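Local structure of probable dehydrogenase (Bordetella bronchiseptica, 3MOI) at residues Phe151-Phe156 with Asp234-Asp239; Asn177-Gln182 with Met228-Tyr233. The protein is a putative oxidoreductase of the GFO/IDH/MocA family, which probably uses a nicotinamide adenine dinucleotide cofactor bound by its Rossmann-fold domain. All blocks are in the same frame, centred on the assembly; numbering follows the deposited sequence.

Both interactions lie in the C-terminal domain and are built on two neighbouring strands of its large mixed sheet, 145-153 and 225-231; their centres are about 10 Å apart. Interaction 1 joins the end of strand 145-153 to the loop that follows strand 225-231, whereas interaction 2 sets the start of helix 179-190 against strand 225-231 itself. The two meet where N152 N lies 3.1 Å from V229 O and N152 O 3.1 Å from S231 N, probable hydrogen bonds of the parallel strand pair. Q182 also donates to V229 O. Each contact touches the second subunit. H181 of interaction 2 touches K95, whose E-K-P sequence lies at the active site in relatives, so the catalytic cleft is probably near.

Interaction 1. Residues Phe151-Phe156 with Asp234-Asp239; sequences FNYTDF and DHFDSD
Y153 and F236 meet edge to face at the end of strand 145-153 in the mixed sheet of the GFO/IDH/MocA C-terminal domain. The edge of F236 is directed at the tyrosine face, with the planes at 72° and the centroids 5.5 Å apart, and CD2 of F236 makes the nearest approach between the two side chains, 3.7 Å from CG of Y153. The second subunit adds to both rings: its N149 binds the Y153 hydroxyl, and its Y322 meets F236 edge to face.

Beside the rings, S238 uses both its backbone and its side chain on the same residue. Its OG accepts from Y153 N at 2.6 Å, while its own N donates almost straight to Y153 O (3.2 Å, N-H...O 173°), so that the loop grips both polar backbone atoms of Y153. The rotation of the hydroxyl (chi1 38°) keeps OG close to the N of S238, which lets both atoms address Y153, and OG lies near the plane of the tyrosine ring, at its edge. D237 OD1 accepts from D239 N in an Asx turn, and its OD2 forms a salt bridge with K252; water 1 donates to both D237 OD1 and Y153 O.

Farther along, CB of D155 packs 3.4 Å from CG of the D234 carboxylate. These two acids have separate partners: R159 forms a salt bridge with D155, and the backbone N of A259 donates to D234. T154 O receives D234 N on a lone pair in its carbonyl plane (3.0 Å), and water 2 also donates to this oxygen while accepting from H235 N, 2.8 Å away.

Interaction 2. Residues Asn177-Gln182 with Met228-Tyr233; sequences NQLPHQ and MVYSGY
Apolar contacts set L179 against two residues of strand 225-231. Its CD1 comes 3.6 Å from CB of Y230, and its CG lies 4.2 Å from SD of M228. With CG anti to its backbone N (chi1 175°) and SD anti to its CA, M228 reaches out from the strand and crosses Q182, SD 3.8 Å from CB of that residue; I183 and I186 of helix 179-190 also touch M228.

A CH-pi contact adds the aromatic part. CB of Q178 stands over one face of the Y230 ring, 4.1 Å from its centroid and 26° off the normal. Q178, just before helix 179-190, and the first turn of that helix lie on a face of the mixed sheet of the GFO/IDH/MocA C-terminal domain, with M228 and Y230, alternate residues of the strand, both directed at the helix.

The polar contact comes from Q182, whose chain is extended beyond CG and reaches the strand backbone. NE2 donates to V229 O over 3.3 Å, nearly straight at 169°. The acceptor lies in the plane of the amide, but the donor stands above the carbonyl plane of V229. The amide's other end, OE1, is near the plane of the Y230 ring, at its edge.

Interaction 1. Residues Phe151-Phe156 with Asp234-Asp239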
ATOM      1  N   PHE A 151      -0.214  -2.955   4.671  1.00 31.89           N
ATOM      2  CA  PHE A 151       0.548  -3.979   3.960  1.00 31.79           C
ATOM      3  C   PHE A 151       1.515  -4.667   4.899  1.00 31.72           C
ATOM      4  O   PHE A 151       1.858  -4.135   5.935  1.00 33.16           O
ATOM      5  CB  PHE A 151       1.267  -3.417   2.710  1.00 31.21           C
ATOM      6  CG  PHE A 151       2.193  -2.282   3.023  1.00 30.81           C
ATOM      7  CD1 PHE A 151       1.707  -0.984   3.137  1.00 29.47           C
ATOM      8  CD2 PHE A 151       3.543  -2.522   3.300  1.00 32.06           C
ATOM      9  CE1 PHE A 151       2.529   0.055   3.480  1.00 31.71           C
ATOM     10  CE2 PHE A 151       4.393  -1.481   3.669  1.00 32.13           C
ATOM     11  CZ  PHE A 151       3.893  -0.185   3.751  1.00 32.78           C
ATOM     12  N   ASN A 152       1.918  -5.882   4.552  1.00 31.17           N
ATOM     13  CA  ASN A 152       2.835  -6.668   5.352  1.00 30.50           C
ATOM     14  C   ASN A 152       3.529  -7.536   4.350  1.00 30.70           C
ATOM     15  O   ASN A 152       2.863  -8.231   3.649  1.00 32.63           O
ATOM     16  CB  ASN A 152       2.062  -7.515   6.337  1.00 29.26           C
ATOM     17  CG  ASN A 152       2.921  -7.981   7.532  1.00 30.31           C
ATOM     18  OD1 ASN A 152       4.110  -7.721   7.573  1.00 28.19           O
ATOM     19  ND2 ASN A 152       2.298  -8.695   8.504  1.00 25.04           N
ATOM     20  N   TYR A 153       4.827  -7.416   4.205  1.00 30.82           N
ATOM     21  CA  TYR A 153       5.657  -8.354   3.447  1.00 31.94           C
ATOM     22  C   TYR A 153       6.498  -9.113   4.475  1.00 32.38           C
ATOM     23  O   TYR A 153       7.115  -8.499   5.379  1.00 33.34           O
ATOM     24  CB  TYR A 153       6.595  -7.591   2.449  1.00 32.14           C
ATOM     25  CG  TYR A 153       5.826  -6.794   1.411  1.00 31.06           C
ATOM     26  CD1 TYR A 153       5.072  -5.700   1.759  1.00 30.67           C
ATOM     27  CD2 TYR A 153       5.830  -7.168   0.081  1.00 30.26           C
ATOM     28  CE1 TYR A 153       4.350  -4.992   0.806  1.00 30.15           C
ATOM     29  CE2 TYR A 153       5.112  -6.470  -0.874  1.00 28.70           C
ATOM     30  CZ  TYR A 153       4.360  -5.408  -0.509  1.00 30.31           C
ATOM     31  OH  TYR A 153       3.673  -4.723  -1.485  1.00 30.55           O
ATOM     32  N   THR A 154       6.591 -10.424   4.303  1.00 32.80           N
ATOM     33  CA  THR A 154       6.838 -11.368   5.426  1.00 31.86           C
ATOM     34  C   THR A 154       7.560 -12.585   4.911  1.00 33.24           C
ATOM     35  O   THR A 154       7.763 -12.681   3.684  1.00 32.81           O
ATOM     36  CB  THR A 154       5.494 -11.769   5.885  1.00 31.78           C
ATOM     37  OG1 THR A 154       5.112 -10.913   6.950  1.00 32.01           O
ATOM     38  CG2 THR A 154       5.382 -13.141   6.232  1.00 27.57           C
ATOM     39  N   ASP A 155       7.967 -13.501   5.816  1.00 34.08           N
ATOM     40  CA  ASP A 155       8.587 -14.758   5.393  1.00 34.60           C
ATOM     41  C   ASP A 155       7.760 -15.997   5.724  1.00 34.23           C
ATOM     42  O   ASP A 155       8.295 -17.135   5.762  1.00 34.86           O
ATOM     43  CB  ASP A 155       9.979 -14.891   5.979  1.00 35.46           C
ATOM     44  CG  ASP A 155       9.968 -15.106   7.497  1.00 37.63           C
ATOM     45  OD1 ASP A 155      11.118 -15.135   8.073  1.00 35.32           O
ATOM     46  OD2 ASP A 155       8.829 -15.219   8.073  1.00 36.88           O
ATOM     47  N   PHE A 156       6.465 -15.779   5.862  1.00 32.87           N
ATOM     48  CA  PHE A 156       5.523 -16.735   6.382  1.00 33.61           C
ATOM     49  C   PHE A 156       5.578 -18.035   5.602  1.00 34.41           C
ATOM     50  O   PHE A 156       5.656 -19.131   6.169  1.00 34.79           O
ATOM     51  CB  PHE A 156       4.102 -16.130   6.327  1.00 33.94           C
ATOM     52  CG  PHE A 156       3.000 -17.111   6.578  1.00 33.26           C
ATOM     53  CD1 PHE A 156       2.480 -17.292   7.864  1.00 34.52           C
ATOM     54  CD2 PHE A 156       2.445 -17.805   5.546  1.00 32.53           C
ATOM     55  CE1 PHE A 156       1.455 -18.202   8.114  1.00 32.89           C
ATOM     56  CE2 PHE A 156       1.394 -18.706   5.776  1.00 35.65           C
ATOM     57  CZ  PHE A 156       0.915 -18.914   7.074  1.00 36.42           C
ATOM     58  N   ASP A 234       9.275 -14.221   1.666  1.00 36.42           N
ATOM     59  CA  ASP A 234      10.571 -13.944   2.271  1.00 36.48           C
ATOM     60  C   ASP A 234      11.470 -13.103   1.365  1.00 36.79           C
ATOM     61  O   ASP A 234      12.721 -13.293   1.325  1.00 35.44           O
ATOM     62  CB  ASP A 234      11.304 -15.239   2.633  1.00 36.49           C
ATOM     63  CG  ASP A 234      12.460 -14.997   3.603  1.00 38.46           C
ATOM     64  OD1 ASP A 234      13.141 -15.994   3.962  1.00 41.65           O
ATOM     65  OD2 ASP A 234      12.691 -13.806   3.990  1.00 39.38           O
ATOM     66  N   HIS A 235      10.844 -12.172   0.639  1.00 36.51           N
ATOM     67  CA  HIS A 235      11.585 -11.269  -0.223  1.00 36.42           C
ATOM     68  C   HIS A 235      11.603  -9.942   0.499  1.00 36.72           C
ATOM     69  O   HIS A 235      12.313  -9.808   1.469  1.00 37.22           O
ATOM     70  CB  HIS A 235      10.939 -11.197  -1.576  1.00 36.70           C
ATOM     71  CG  HIS A 235      11.104 -12.440  -2.379  1.00 37.32           C
ATOM     72  ND1 HIS A 235      10.199 -12.819  -3.352  1.00 37.41           N
ATOM     73  CD2 HIS A 235      12.065 -13.395  -2.357  1.00 37.98           C
ATOM     74  CE1 HIS A 235      10.608 -13.951  -3.907  1.00 39.09           C
ATOM     75  NE2 HIS A 235      11.736 -14.323  -3.321  1.00 39.15           N
ATOM     76  N   PHE A 236      10.830  -8.936   0.082  1.00 37.53           N
ATOM     77  CA  PHE A 236      10.867  -7.665   0.823  1.00 36.21           C
ATOM     78  C   PHE A 236      10.452  -7.978   2.256  1.00 36.16           C
ATOM     79  O   PHE A 236       9.716  -8.948   2.501  1.00 34.70           O
ATOM     80  CB  PHE A 236       9.972  -6.597   0.209  1.00 35.69           C
ATOM     81  CG  PHE A 236      10.017  -5.286   0.952  1.00 35.48           C
ATOM     82  CD1 PHE A 236      11.202  -4.618   1.120  1.00 35.61           C
ATOM     83  CD2 PHE A 236       8.901  -4.754   1.514  1.00 36.12           C
ATOM     84  CE1 PHE A 236      11.252  -3.429   1.808  1.00 35.13           C
ATOM     85  CE2 PHE A 236       8.963  -3.571   2.216  1.00 36.93           C
ATOM     86  CZ  PHE A 236      10.146  -2.911   2.351  1.00 34.73           C
ATOM     87  N   ASP A 237      10.959  -7.178   3.193  1.00 36.60           N
ATOM     88  CA  ASP A 237      10.582  -7.332   4.588  1.00 37.43           C
ATOM     89  C   ASP A 237      10.195  -5.997   5.108  1.00 36.96           C
ATOM     90  O   ASP A 237      11.049  -5.122   5.260  1.00 37.25           O
ATOM     91  CB  ASP A 237      11.729  -7.889   5.415  1.00 37.88           C
ATOM     92  CG  ASP A 237      11.426  -7.900   6.912  1.00 40.58           C
ATOM     93  OD1 ASP A 237      10.332  -7.433   7.332  1.00 45.90           O
ATOM     94  OD2 ASP A 237      12.301  -8.365   7.684  1.00 43.69           O
ATOM     95  N   SER A 238       8.909  -5.869   5.420  1.00 36.62           N
ATOM     96  CA  SER A 238       8.304  -4.569   5.663  1.00 36.57           C
ATOM     97  C   SER A 238       8.553  -4.048   7.064  1.00 35.91           C
ATOM     98  O   SER A 238       8.190  -2.929   7.380  1.00 35.29           O
ATOM     99  CB  SER A 238       6.777  -4.570   5.339  1.00 37.07           C
ATOM    100  OG  SER A 238       6.120  -5.774   5.717  1.00 36.41           O
ATOM    101  N   ASP A 239       9.192  -4.824   7.918  1.00 35.87           N
ATOM    102  CA  ASP A 239       9.589  -4.255   9.193  1.00 35.72           C
ATOM    103  C   ASP A 239      10.596  -3.095   8.967  1.00 36.27           C
ATOM    104  O   ASP A 239      10.717  -2.183   9.796  1.00 36.08           O
ATOM    105  CB  ASP A 239      10.116  -5.339  10.116  1.00 36.19           C
ATOM    106  CG  ASP A 239       9.051  -6.440  10.454  1.00 36.05           C
ATOM    107  OD1 ASP A 239       7.828  -6.149  10.425  1.00 34.77           O
ATOM    108  OD2 ASP A 239       9.477  -7.579  10.773  1.00 30.63           O
TER
HETATM  109  O   HOH W   1       8.106  -8.517   7.927  1.00 29.67           O
HETATM  110  O   HOH W   2       8.515 -11.084   1.662  1.00 31.72           O

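Interaction 2. Residues Asn177-Gln182 with Met228-Tyr233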
ATOM      1  N   ASN A 177      -4.590 -17.758   7.504  1.00 34.07           N
ATOM      2  CA  ASN A 177      -3.595 -17.728   8.608  1.00 33.79           C
ATOM      3  C   ASN A 177      -2.939 -16.349   8.781  1.00 33.52           C
ATOM      4  O   ASN A 177      -2.177 -16.125   9.736  1.00 34.28           O
ATOM      5  CB  ASN A 177      -2.569 -18.827   8.338  1.00 32.64           C
ATOM      6  CG  ASN A 177      -3.235 -20.209   8.295  1.00 35.54           C
ATOM      7  OD1 ASN A 177      -3.675 -20.712   9.317  1.00 36.35           O
ATOM      8  ND2 ASN A 177      -3.354 -20.805   7.100  1.00 38.92           N
ATOM      9  N   GLN A 178      -3.187 -15.434   7.838  1.00 32.77           N
ATOM     10  CA  GLN A 178      -2.563 -14.106   7.899  1.00 31.97           C
ATOM     11  C   GLN A 178      -3.571 -12.953   7.601  1.00 31.68           C
ATOM     12  O   GLN A 178      -3.749 -12.006   8.376  1.00 31.14           O
ATOM     13  CB  GLN A 178      -1.378 -14.083   6.957  1.00 32.00           C
ATOM     14  CG  GLN A 178      -0.165 -14.965   7.403  1.00 31.83           C
ATOM     15  CD  GLN A 178       0.542 -14.354   8.642  1.00 32.32           C
ATOM     16  OE1 GLN A 178       0.174 -14.625   9.796  1.00 30.01           O
ATOM     17  NE2 GLN A 178       1.493 -13.483   8.393  1.00 26.86           N
ATOM     18  N   LEU A 179      -4.259 -13.045   6.492  1.00 31.63           N
ATOM     19  CA  LEU A 179      -5.201 -12.024   6.126  1.00 31.94           C
ATOM     20  C   LEU A 179      -6.211 -11.710   7.273  1.00 31.98           C
ATOM     21  O   LEU A 179      -6.594 -10.566   7.471  1.00 31.26           O
ATOM     22  CB  LEU A 179      -5.922 -12.495   4.873  1.00 32.14           C
ATOM     23  CG  LEU A 179      -5.459 -11.920   3.538  1.00 34.25           C
ATOM     24  CD1 LEU A 179      -3.968 -11.566   3.479  1.00 35.33           C
ATOM     25  CD2 LEU A 179      -5.917 -12.772   2.334  1.00 33.96           C
ATOM     26  N   PRO A 180      -6.627 -12.726   8.052  1.00 31.60           N
ATOM     27  CA  PRO A 180      -7.568 -12.344   9.104  1.00 31.37           C
ATOM     28  C   PRO A 180      -7.016 -11.266  10.050  1.00 30.88           C
ATOM     29  O   PRO A 180      -7.774 -10.427  10.550  1.00 30.31           O
ATOM     30  CB  PRO A 180      -7.902 -13.678   9.828  1.00 31.12           C
ATOM     31  CG  PRO A 180      -7.801 -14.694   8.758  1.00 32.57           C
ATOM     32  CD  PRO A 180      -6.579 -14.176   7.864  1.00 32.04           C
ATOM     33  N   HIS A 181      -5.711 -11.232  10.251  1.00 31.53           N
ATOM     34  CA  HIS A 181      -5.136 -10.175  11.088  1.00 31.49           C
ATOM     35  C   HIS A 181      -5.381  -8.776  10.505  1.00 30.67           C
ATOM     36  O   HIS A 181      -5.721  -7.837  11.232  1.00 31.14           O
ATOM     37  CB  HIS A 181      -3.649 -10.418  11.309  1.00 32.64           C
ATOM     38  CG  HIS A 181      -3.334 -11.647  12.097  1.00 33.15           C
ATOM     39  ND1 HIS A 181      -3.931 -11.931  13.316  1.00 35.68           N
ATOM     40  CD2 HIS A 181      -2.414 -12.621  11.888  1.00 36.17           C
ATOM     41  CE1 HIS A 181      -3.454 -13.074  13.782  1.00 37.57           C
ATOM     42  NE2 HIS A 181      -2.507 -13.500  12.951  1.00 39.70           N
ATOM     43  N   GLN A 182      -5.310  -8.644   9.204  1.00 29.21           N
ATOM     44  CA  GLN A 182      -5.565  -7.360   8.607  1.00 29.49           C
ATOM     45  C   GLN A 182      -7.053  -7.102   8.584  1.00 30.12           C
ATOM     46  O   GLN A 182      -7.513  -6.003   8.881  1.00 32.22           O
ATOM     47  CB  GLN A 182      -4.975  -7.310   7.192  1.00 29.92           C
ATOM     48  CG  GLN A 182      -3.459  -7.375   7.189  1.00 29.96           C
ATOM     49  CD  GLN A 182      -2.848  -7.522   5.866  1.00 33.00           C
ATOM     50  OE1 GLN A 182      -3.256  -8.355   5.113  1.00 42.99           O
ATOM     51  NE2 GLN A 182      -1.818  -6.730   5.565  1.00 34.63           N
ATOM     52  N   MET A 228      -5.596  -3.745   1.319  1.00 31.10           N
ATOM     53  CA  MET A 228      -4.913  -4.761   2.123  1.00 30.98           C
ATOM     54  C   MET A 228      -4.011  -5.499   1.134  1.00 30.72           C
ATOM     55  O   MET A 228      -4.485  -5.982   0.093  1.00 30.69           O
ATOM     56  CB  MET A 228      -5.964  -5.680   2.747  1.00 30.60           C
ATOM     57  CG  MET A 228      -5.521  -6.890   3.534  1.00 33.22           C
ATOM     58  SD  MET A 228      -6.914  -8.016   4.041  1.00 28.23           S
ATOM     59  CE  MET A 228      -8.069  -6.763   4.049  1.00 30.92           C
ATOM     60  N   VAL A 229      -2.717  -5.523   1.433  1.00 30.18           N
ATOM     61  CA  VAL A 229      -1.728  -6.202   0.634  1.00 29.79           C
ATOM     62  C   VAL A 229      -0.864  -7.063   1.538  1.00 30.71           C
ATOM     63  O   VAL A 229      -0.425  -6.628   2.600  1.00 31.94           O
ATOM     64  CB  VAL A 229      -0.787  -5.196  -0.103  1.00 30.02           C
ATOM     65  CG1 VAL A 229       0.441  -5.941  -0.688  1.00 28.87           C
ATOM     66  CG2 VAL A 229      -1.513  -4.433  -1.194  1.00 25.47           C
ATOM     67  N   TYR A 230      -0.575  -8.281   1.109  1.00 31.42           N
ATOM     68  CA  TYR A 230       0.205  -9.259   1.930  1.00 31.01           C
ATOM     69  C   TYR A 230       1.039 -10.089   0.996  1.00 31.41           C
ATOM     70  O   TYR A 230       0.524 -10.570  -0.027  1.00 31.14           O
ATOM     71  CB  TYR A 230      -0.706 -10.224   2.714  1.00 29.95           C
ATOM     72  CG  TYR A 230       0.102 -11.021   3.665  1.00 30.70           C
ATOM     73  CD1 TYR A 230       0.174 -10.676   4.987  1.00 28.55           C
ATOM     74  CD2 TYR A 230       0.903 -12.091   3.219  1.00 31.01           C
ATOM     75  CE1 TYR A 230       0.947 -11.395   5.847  1.00 27.95           C
ATOM     76  CE2 TYR A 230       1.664 -12.768   4.051  1.00 29.40           C
ATOM     77  CZ  TYR A 230       1.698 -12.411   5.389  1.00 28.42           C
ATOM     78  OH  TYR A 230       2.491 -13.110   6.271  1.00 31.89           O
ATOM     79  N   SER A 231       2.303 -10.289   1.352  1.00 31.95           N
ATOM     80  CA  SER A 231       3.188 -11.227   0.625  1.00 33.20           C
ATOM     81  C   SER A 231       4.144 -11.913   1.611  1.00 34.33           C
ATOM     82  O   SER A 231       4.680 -11.265   2.535  1.00 35.19           O
ATOM     83  CB  SER A 231       3.995 -10.471  -0.409  1.00 33.29           C
ATOM     84  OG  SER A 231       4.832 -11.322  -1.148  1.00 33.03           O
ATOM     85  N   GLY A 232       4.332 -13.219   1.433  1.00 35.05           N
ATOM     86  CA  GLY A 232       4.980 -14.069   2.443  1.00 35.26           C
ATOM     87  C   GLY A 232       6.164 -14.845   1.914  1.00 35.51           C
ATOM     88  O   GLY A 232       6.600 -15.794   2.537  1.00 35.19           O
ATOM     89  N   TYR A 233       6.710 -14.422   0.772  1.00 36.16           N
ATOM     90  CA  TYR A 233       7.718 -15.226   0.066  1.00 35.92           C
ATOM     91  C   TYR A 233       9.141 -14.981   0.577  1.00 36.48           C
ATOM     92  O   TYR A 233      10.107 -15.487  -0.001  1.00 36.70           O
ATOM     93  CB  TYR A 233       7.598 -14.977  -1.445  1.00 35.66           C
ATOM     94  CG  TYR A 233       6.232 -15.390  -2.007  1.00 34.97           C
ATOM     95  CD1 TYR A 233       5.850 -16.732  -2.072  1.00 32.28           C
ATOM     96  CD2 TYR A 233       5.322 -14.437  -2.462  1.00 35.54           C
ATOM     97  CE1 TYR A 233       4.595 -17.115  -2.571  1.00 33.72           C
ATOM     98  CE2 TYR A 233       4.041 -14.815  -2.950  1.00 35.95           C
ATOM     99  CZ  TYR A 233       3.696 -16.150  -2.995  1.00 35.59           C
ATOM    100  OH  TYR A 233       2.478 -16.522  -3.480  1.00 35.98           O
TER